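PDB 3LMC: peptidase, zinc-dependent, which probably hydrolyses peptide bonds as a zinc-dependent metallopeptidase of family M54, and also carries an iron ion held by four cysteines. Local coordinates for residues N82-N85 / H86-E89; H149-G152 / H153-L157; C184-C187 / R188-N192. All coordinates share one frame; numbering follows the deposited sequence. Where two conformers were deposited one is given.

The three local contacts follow one another along the chain, and two of them hold metal sites. Interaction 2, at the end of helix 136-154, supplies two of the three histidines on zinc. Interaction 3, on helix 185-191, supplies two of the four cysteines on iron; the centres of interactions 2 and 3 lie about 11 Å apart. These two touch directly: Leu157 CD2 packs 3.7 Å from Cys187 O, and Leu191 fits against both Phe155 and Leu157. The side chain of Cys187 still lies about 11 Å from the zinc. Interaction 1, at the end of helix 78-88, stands apart from both metals, its centre about 16 Å from that of interaction 2 and about 24 Å from that of interaction 3.

Interaction 1: N82-N85 / H86-E89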
loop_
_atom_site.group_PDB
_atom_site.type_symbol
_atom_site.label_atom_id
_atom_site.label_comp_id
_atom_site.label_asym_id
_atom_site.label_seq_id
_atom_site.Cartn_x
_atom_site.Cartn_y
_atom_site.Cartn_z
ATOM N N ASN A 82 -4.668 -13.754 -17.131
ATOM C CA ASN A 82 -6.005 -13.942 -16.583
ATOM C C ASN A 82 -5.985 -14.898 -15.391
ATOM O O ASN A 82 -6.638 -14.636 -14.382
ATOM C CB ASN A 82 -6.987 -14.434 -17.653
ATOM C CG ASN A 82 -8.440 -14.294 -17.218
ATOM O OD1 ASN A 82 -9.089 -15.280 -16.868
ATOM N ND2 ASN A 82 -8.953 -13.059 -17.226
ATOM N N LYS A 83 -5.226 -15.985 -15.503
ATOM C CA LYS A 83 -5.155 -16.969 -14.429
ATOM C C LYS A 83 -4.237 -16.542 -13.298
ATOM O O LYS A 83 -4.505 -16.827 -12.133
ATOM C CB LYS A 83 -4.699 -18.335 -14.967
ATOM C CG LYS A 83 -5.667 -18.964 -15.971
ATOM C CD LYS A 83 -5.187 -20.335 -16.407
ATOM C CE LYS A 83 -6.122 -20.980 -17.431
ATOM N NZ LYS A 83 -7.297 -21.674 -16.827
ATOM N N PHE A 84 -3.147 -15.862 -13.626
ATOM C CA PHE A 84 -2.105 -15.681 -12.623
ATOM C C PHE A 84 -1.719 -14.234 -12.285
ATOM O O PHE A 84 -0.665 -14.024 -11.693
ATOM C CB PHE A 84 -0.848 -16.459 -13.024
ATOM C CG PHE A 84 -1.084 -17.936 -13.265
ATOM C CD1 PHE A 84 -1.506 -18.763 -12.237
ATOM C CD2 PHE A 84 -0.844 -18.493 -14.513
ATOM C CE1 PHE A 84 -1.706 -20.126 -12.453
ATOM C CE2 PHE A 84 -1.038 -19.872 -14.743
ATOM C CZ PHE A 84 -1.470 -20.679 -13.719
ATOM N N ASN A 85 -2.546 -13.252 -12.657
ATOM C CA ASN A 85 -2.197 -11.845 -12.423
ATOM C C ASN A 85 -1.878 -11.525 -10.956
ATOM O O ASN A 85 -1.011 -10.699 -10.671
ATOM C CB ASN A 85 -3.266 -10.870 -12.980
ATOM C CG ASN A 85 -4.646 -11.075 -12.350
ATOM O OD1 ASN A 85 -4.930 -10.559 -11.270
ATOM N ND2 ASN A 85 -5.508 -11.832 -13.031
ATOM N N HIS A 86 -2.578 -12.173 -10.029
ATOM C CA HIS A 86 -2.369 -11.934 -8.598
ATOM C C HIS A 86 -1.018 -12.454 -8.082
ATOM O O HIS A 86 -0.557 -12.022 -7.029
ATOM C CB HIS A 86 -3.514 -12.550 -7.778
ATOM C CG HIS A 86 -3.631 -14.037 -7.935
ATOM N ND1 HIS A 86 -4.091 -14.631 -9.093
ATOM C CD2 HIS A 86 -3.337 -15.050 -7.085
ATOM C CE1 HIS A 86 -4.087 -15.942 -8.944
ATOM N NE2 HIS A 86 -3.626 -16.223 -7.736
ATOM N N LEU A 87 -0.392 -13.391 -8.799
ATOM C CA LEU A 87 0.920 -13.910 -8.372
ATOM C C LEU A 87 2.028 -12.962 -8.835
ATOM O O LEU A 87 3.069 -12.847 -8.187
ATOM C CB LEU A 87 1.213 -15.309 -8.957
ATOM C CG LEU A 87 0.184 -16.448 -8.932
ATOM C CD1 LEU A 87 0.789 -17.762 -9.482
ATOM C CD2 LEU A 87 -0.344 -16.659 -7.515
ATOM N N HIS A 88 1.797 -12.280 -9.956
ATOM C CA HIS A 88 2.887 -11.599 -10.652
ATOM C C HIS A 88 2.851 -10.083 -10.584
ATOM O O HIS A 88 3.900 -9.438 -10.553
ATOM C CB HIS A 88 2.937 -12.050 -12.113
ATOM C CG HIS A 88 3.308 -13.487 -12.276
ATOM N ND1 HIS A 88 4.615 -13.910 -12.379
ATOM C CD2 HIS A 88 2.545 -14.603 -12.340
ATOM C CE1 HIS A 88 4.642 -15.225 -12.494
ATOM N NE2 HIS A 88 3.399 -15.669 -12.476
ATOM N N GLU A 89 1.656 -9.507 -10.582
ATOM C CA GLU A 89 1.542 -8.054 -10.646
ATOM C C GLU A 89 0.932 -7.520 -9.354
ATOM O O GLU A 89 -0.277 -7.329 -9.245
ATOM C CB GLU A 89 0.731 -7.635 -11.876
ATOM C CG GLU A 89 1.234 -8.276 -13.171
ATOM C CD GLU A 89 2.700 -7.954 -13.473
ATOM O OE1 GLU A 89 3.146 -6.822 -13.183
ATOM O OE2 GLU A 89 3.411 -8.834 -14.010
#
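Phe84 lays its ring alongside Leu87, the two side chains running the same way off the helix, with Phe84 CD1 meeting Leu87 CD1 at 3.7 Å. The methyl comes in obliquely to the ring, while Lys83 CB sits over the centre of one ring face. Phe84 O gathers three partners. Leu87 N donates to it over 3.0 Å, His88 N adds a weak bond, and the ring of His88 brings CD2 to 3.3 Å from the same oxygen, in the plane of the imidazole. His86 does the same with the carbonyl one residue earlier. With CG placed between the backbone N and the carbonyl carbon (chi1 61°), its ring folds back over the preceding residues, and the edge carrying CE1 reaches 3.3 Å from Lys83 O. Leu87 CG lies over the rim of one face of that ring.

Helix 78-88 runs out here. Neither His86 N nor Leu87 N makes the regular bond to the residue four back; Leu87 N turns instead to Phe84 O, three back, and the helix kinks. The last regular bond is from Glu89 N to Asn85 O, 2.9 Å long and fairly straight at 163°; His88 N shares this acceptor weakly. The Asn85 amide is held at both ends, OD1 by Arg64 of helix 53-66 and ND2 by Tyr81 O, and Glu89 OE1 hydrogen-bonds to His4 NE2 of the central sheet.

The polarised C-H edges of His86 and His88 thus probably lend weak electrostatic help at Lys83 O and Phe84 O, while the cation at the helix end is Lys90, whose NZ bonds to His86 O and weakly to Leu87 O.

Interaction 2: H149-G152 / H153-L157; sequences HEIG and HLFGL. With ZN (zinc ion), chain C.
His149 and His153 both put NE2 on the zinc ion, and because they share it these nitrogens lie 3.1 Å apart. Their rings stand almost perpendicular, planes at 88°, one turn apart on the helix. His149 NE2 and His153 NE2 each bind zinc at 2.2 Å; His159 gives the third protein ligand, and water 1 is bound to the zinc at 2.4 Å. That water donates to Glu150 OE1, and the same oxygen lies at the edge of the His153 ring, in its plane and 3.4 Å from CD2. A bend at chi2 (-52°) folds the glutamate chain back to run alongside the imidazole.

A second shell fixes the rings. His153 ND1 gives a hydrogen bond of 2.9 Å to Leu157 O, and His149 ND1 is held by Ile166 O. Farther out the helix ends: Phe155 N bonds to Gly152 O, and Gly156, with a positive phi, turns the chain so that the carbonyl of Leu157 comes back to ND1 of His153. Phe155 runs beside Ile151, CE2 meeting Ile151 CG2 at 3.8 Å.

The HExxH helix, the glycine turn after it and the third histidine beyond make the extended HExxHxxGxxH zinc site of the metzincins, with Glu150 placed beside the metal-bound water, consistent with the general-base glutamate of that group.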
loop_
_atom_site.group_PDB
_atom_site.type_symbol
_atom_site.label_atom_id
_atom_site.label_comp_id
_atom_site.label_asym_id
_atom_site.label_seq_id
_atom_site.Cartn_x
_atom_site.Cartn_y
_atom_site.Cartn_z
ATOM N N HIS A 149 5.557 -1.938 4.285
ATOM C CA HIS A 149 5.025 -2.910 5.238
ATOM C C HIS A 149 3.973 -3.801 4.571
ATOM O O HIS A 149 4.119 -5.015 4.527
ATOM C CB HIS A 149 4.407 -2.169 6.425
ATOM C CG HIS A 149 3.739 -3.066 7.416
ATOM N ND1 HIS A 149 4.355 -3.480 8.577
ATOM C CD2 HIS A 149 2.510 -3.635 7.419
ATOM C CE1 HIS A 149 3.538 -4.269 9.250
ATOM N NE2 HIS A 149 2.413 -4.376 8.570
ATOM N N GLU A 150 2.919 -3.182 4.047
ATOM C CA GLU A 150 1.861 -3.892 3.355
ATOM C C GLU A 150 2.392 -4.746 2.214
ATOM O O GLU A 150 1.966 -5.881 2.061
ATOM C CB GLU A 150 0.815 -2.922 2.810
ATOM C CG GLU A 150 0.202 -1.983 3.848
ATOM C CD GLU A 150 -0.333 -2.716 5.063
ATOM O OE1 GLU A 150 -0.260 -3.962 5.113
ATOM O OE2 GLU A 150 -0.840 -2.047 5.980
ATOM N N ILE A 151 3.314 -4.197 1.423
ATOM C CA ILE A 151 3.899 -4.920 0.296
ATOM C C ILE A 151 4.762 -6.098 0.748
ATOM O O ILE A 151 4.857 -7.114 0.054
ATOM C CB ILE A 151 4.760 -4.002 -0.593
ATOM C CG1 ILE A 151 3.857 -3.079 -1.430
ATOM C CG2 ILE A 151 5.611 -4.850 -1.531
ATOM C CD1 ILE A 151 4.622 -1.937 -2.140
ATOM N N GLY A 152 5.406 -5.951 1.902
ATOM C CA GLY A 152 6.148 -7.047 2.483
ATOM C C GLY A 152 5.220 -8.223 2.731
ATOM O O GLY A 152 5.564 -9.351 2.398
ATOM N N HIS A 153 4.045 -7.962 3.312
ATOM C CA HIS A 153 3.021 -9.004 3.483
ATOM C C HIS A 153 2.702 -9.748 2.178
ATOM O O HIS A 153 2.520 -10.955 2.161
ATOM C CB HIS A 153 1.716 -8.397 3.976
ATOM C CG HIS A 153 1.725 -7.995 5.409
ATOM N ND1 HIS A 153 2.225 -8.802 6.407
ATOM C CD2 HIS A 153 1.238 -6.890 6.025
ATOM C CE1 HIS A 153 2.071 -8.199 7.572
ATOM N NE2 HIS A 153 1.471 -7.041 7.367
ATOM N N LEU A 154 2.590 -9.008 1.084
ATOM C CA LEU A 154 2.310 -9.632 -0.204
ATOM C C LEU A 154 3.398 -10.658 -0.579
ATOM O O LEU A 154 3.169 -11.575 -1.378
ATOM C CB LEU A 154 2.160 -8.550 -1.279
ATOM C CG LEU A 154 0.726 -8.113 -1.606
ATOM C CD1 LEU A 154 -0.262 -8.338 -0.460
ATOM C CD2 LEU A 154 0.678 -6.692 -2.120
ATOM N N PHE A 155 4.582 -10.517 0.011
ATOM C CA PHE A 155 5.666 -11.446 -0.262
ATOM C C PHE A 155 5.823 -12.517 0.814
ATOM O O PHE A 155 6.792 -13.263 0.807
ATOM C CB PHE A 155 6.978 -10.693 -0.488
ATOM C CG PHE A 155 7.057 -10.031 -1.830
ATOM C CD1 PHE A 155 7.535 -10.729 -2.934
ATOM C CD2 PHE A 155 6.629 -8.716 -2.003
ATOM C CE1 PHE A 155 7.606 -10.116 -4.175
ATOM C CE2 PHE A 155 6.695 -8.101 -3.235
ATOM C CZ PHE A 155 7.185 -8.798 -4.326
ATOM N N GLY A 156 4.869 -12.580 1.739
ATOM C CA GLY A 156 4.840 -13.626 2.745
ATOM C C GLY A 156 5.380 -13.275 4.123
ATOM O O GLY A 156 5.306 -14.090 5.036
ATOM N N LEU A 157 5.929 -12.076 4.291
ATOM C CA LEU A 157 6.431 -11.687 5.603
ATOM C C LEU A 157 5.297 -11.399 6.577
ATOM O O LEU A 157 4.268 -10.823 6.203
ATOM C CB LEU A 157 7.351 -10.471 5.503
ATOM C CG LEU A 157 8.771 -10.693 4.989
ATOM C CD1 LEU A 157 8.739 -11.096 3.530
ATOM C CD2 LEU A 157 9.581 -9.426 5.172
HETATM ZN ZN ZN C . 0.637 -5.638 8.848
HETATM O O HOH W 1 -1.255 -4.755 7.727
#

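Interaction 3: C184-C187 / R188-N192. With FE (Fe (III) ion), chain B.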
loop_
_atom_site.group_PDB
_atom_site.type_symbol
_atom_site.label_atom_id
_atom_site.label_comp_id
_atom_site.label_asym_id
_atom_site.label_seq_id
_atom_site.Cartn_x
_atom_site.Cartn_y
_atom_site.Cartn_z
ATOM N N CYS A 184 14.947 -5.357 8.827
ATOM C CA CYS A 184 15.971 -5.990 9.662
ATOM C C CYS A 184 16.548 -7.233 8.981
ATOM O O CYS A 184 16.115 -7.614 7.888
ATOM C CB CYS A 184 15.420 -6.354 11.039
ATOM S SG CYS A 184 14.332 -7.795 11.057
ATOM N N GLY A 185 17.522 -7.862 9.628
ATOM C CA GLY A 185 18.218 -8.993 9.037
ATOM C C GLY A 185 17.291 -10.162 8.765
ATOM O O GLY A 185 17.274 -10.727 7.663
ATOM N N LYS A 186 16.522 -10.531 9.784
ATOM C CA LYS A 186 15.542 -11.598 9.653
ATOM C C LYS A 186 14.602 -11.340 8.464
ATOM O O LYS A 186 14.341 -12.233 7.655
ATOM C CB LYS A 186 14.738 -11.726 10.947
ATOM C CG LYS A 186 13.712 -12.849 10.915
ATOM C CD LYS A 186 12.828 -12.839 12.159
ATOM C CE LYS A 186 12.100 -11.518 12.329
ATOM N NZ LYS A 186 11.228 -11.228 11.160
ATOM N N CYS A 187 14.095 -10.116 8.347
ATOM C CA CYS A 187 13.128 -9.828 7.290
ATOM C C CYS A 187 13.756 -9.789 5.900
ATOM O O CYS A 187 13.160 -10.308 4.960
ATOM C CB CYS A 187 12.346 -8.562 7.590
ATOM S SG CYS A 187 11.261 -8.691 9.027
ATOM N N ARG A 188 14.948 -9.202 5.751
ATOM C CA ARG A 188 15.594 -9.199 4.427
ATOM C C ARG A 188 15.829 -10.614 3.847
ATOM O O ARG A 188 15.611 -10.834 2.656
ATOM C CB ARG A 188 16.879 -8.342 4.367
ATOM C CG ARG A 188 17.824 -8.423 5.556
ATOM C CD ARG A 188 18.793 -7.213 5.563
ATOM N NE ARG A 188 19.574 -7.094 6.799
ATOM C CZ ARG A 188 20.047 -5.947 7.283
ATOM N NH1 ARG A 188 19.817 -4.810 6.642
ATOM N NH2 ARG A 188 20.741 -5.936 8.415
ATOM N N VAL A 189 16.268 -11.557 4.684
ATOM C CA VAL A 189 16.458 -12.940 4.251
ATOM C C VAL A 189 15.156 -13.546 3.707
ATOM O O VAL A 189 15.141 -14.157 2.631
ATOM C CB VAL A 189 16.969 -13.836 5.406
ATOM C CG1 VAL A 189 17.067 -15.290 4.946
ATOM C CG2 VAL A 189 18.315 -13.345 5.911
ATOM N N GLN A 190 14.063 -13.385 4.452
ATOM C CA GLN A 190 12.764 -13.902 4.014
ATOM C C GLN A 190 12.308 -13.246 2.719
ATOM O O GLN A 190 11.793 -13.917 1.821
ATOM C CB GLN A 190 11.700 -13.699 5.093
ATOM C CG GLN A 190 12.003 -14.415 6.395
ATOM C CD GLN A 190 10.978 -14.112 7.466
ATOM O OE1 GLN A 190 11.308 -14.053 8.650
ATOM N NE2 GLN A 190 9.724 -13.906 7.056
ATOM N N LEU A 191 12.495 -11.934 2.628
ATOM C CA LEU A 191 12.068 -11.181 1.458
ATOM C C LEU A 191 12.883 -11.582 0.217
ATOM O O LEU A 191 12.425 -11.412 -0.916
ATOM C CB LEU A 191 12.164 -9.673 1.737
ATOM C CG LEU A 191 11.470 -8.664 0.810
ATOM C CD1 LEU A 191 9.952 -8.837 0.805
ATOM C CD2 LEU A 191 11.834 -7.244 1.223
ATOM N N ASN A 192 14.080 -12.129 0.429
ATOM C CA ASN A 192 14.905 -12.613 -0.681
ATOM C C ASN A 192 14.649 -14.080 -1.037
ATOM O O ASN A 192 14.384 -14.910 -0.164
ATOM C CB ASN A 192 16.392 -12.407 -0.391
ATOM C CG ASN A 192 16.786 -10.944 -0.364
ATOM O OD1 ASN A 192 17.833 -10.589 0.174
ATOM N ND2 ASN A 192 15.950 -10.087 -0.941
HETATM FE FE FE B . 12.084 -7.237 10.685
#
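Arg188 spreads its guanidinium over the first turn of the helix, with Cys184 C over one face and Gly185 CA approaching obliquely. NE comes within 3.2 Å of Gly185 CA, a close touch on a residue that brings no side chain of its own. CG sits between the backbone N and the carbonyl carbon (chi1 41°), which bends the chain back toward the N-terminal end; from there it runs extended to NE, passing Cys184 O and Gly185 O. The other flat group, the Gln190 amide, lies beside Lys186, the two chains pointing the same way. Its OE1 stands 3.5 Å from Lys186 CG.

On the buried side of the same turn, Cys184 SG and Cys187 SG both bind the ferric ion, the latter at 2.4 Å. Cys160 and Cys165 complete the site, giving the four-cysteine, CxxC-containing arrangement that in archaemetzincins, the M54 peptidases, forms a second metal site next to the zinc helix. Cys184 does double duty: as N-cap of helix 185-191 its SG also accepts from Cys187 N, a capping bond of 3.6 Å, straight at 160°. One sulfur thus meets both a metal and a backbone N-H, and the N-H probably helps to stabilise thiolate charge. Lys186 bends at its last two torsions and brings NZ to 3.3 Å from Cys187 SG, where its charge would probably offset that of the sulfurs.

The helix behind is regular. Arg188 N bonds to Cys184 O over 2.9 Å, and Leu191 N donates to Cys187 O at the same length, while Val189 rests CG2 3.3 Å from Gly185 O.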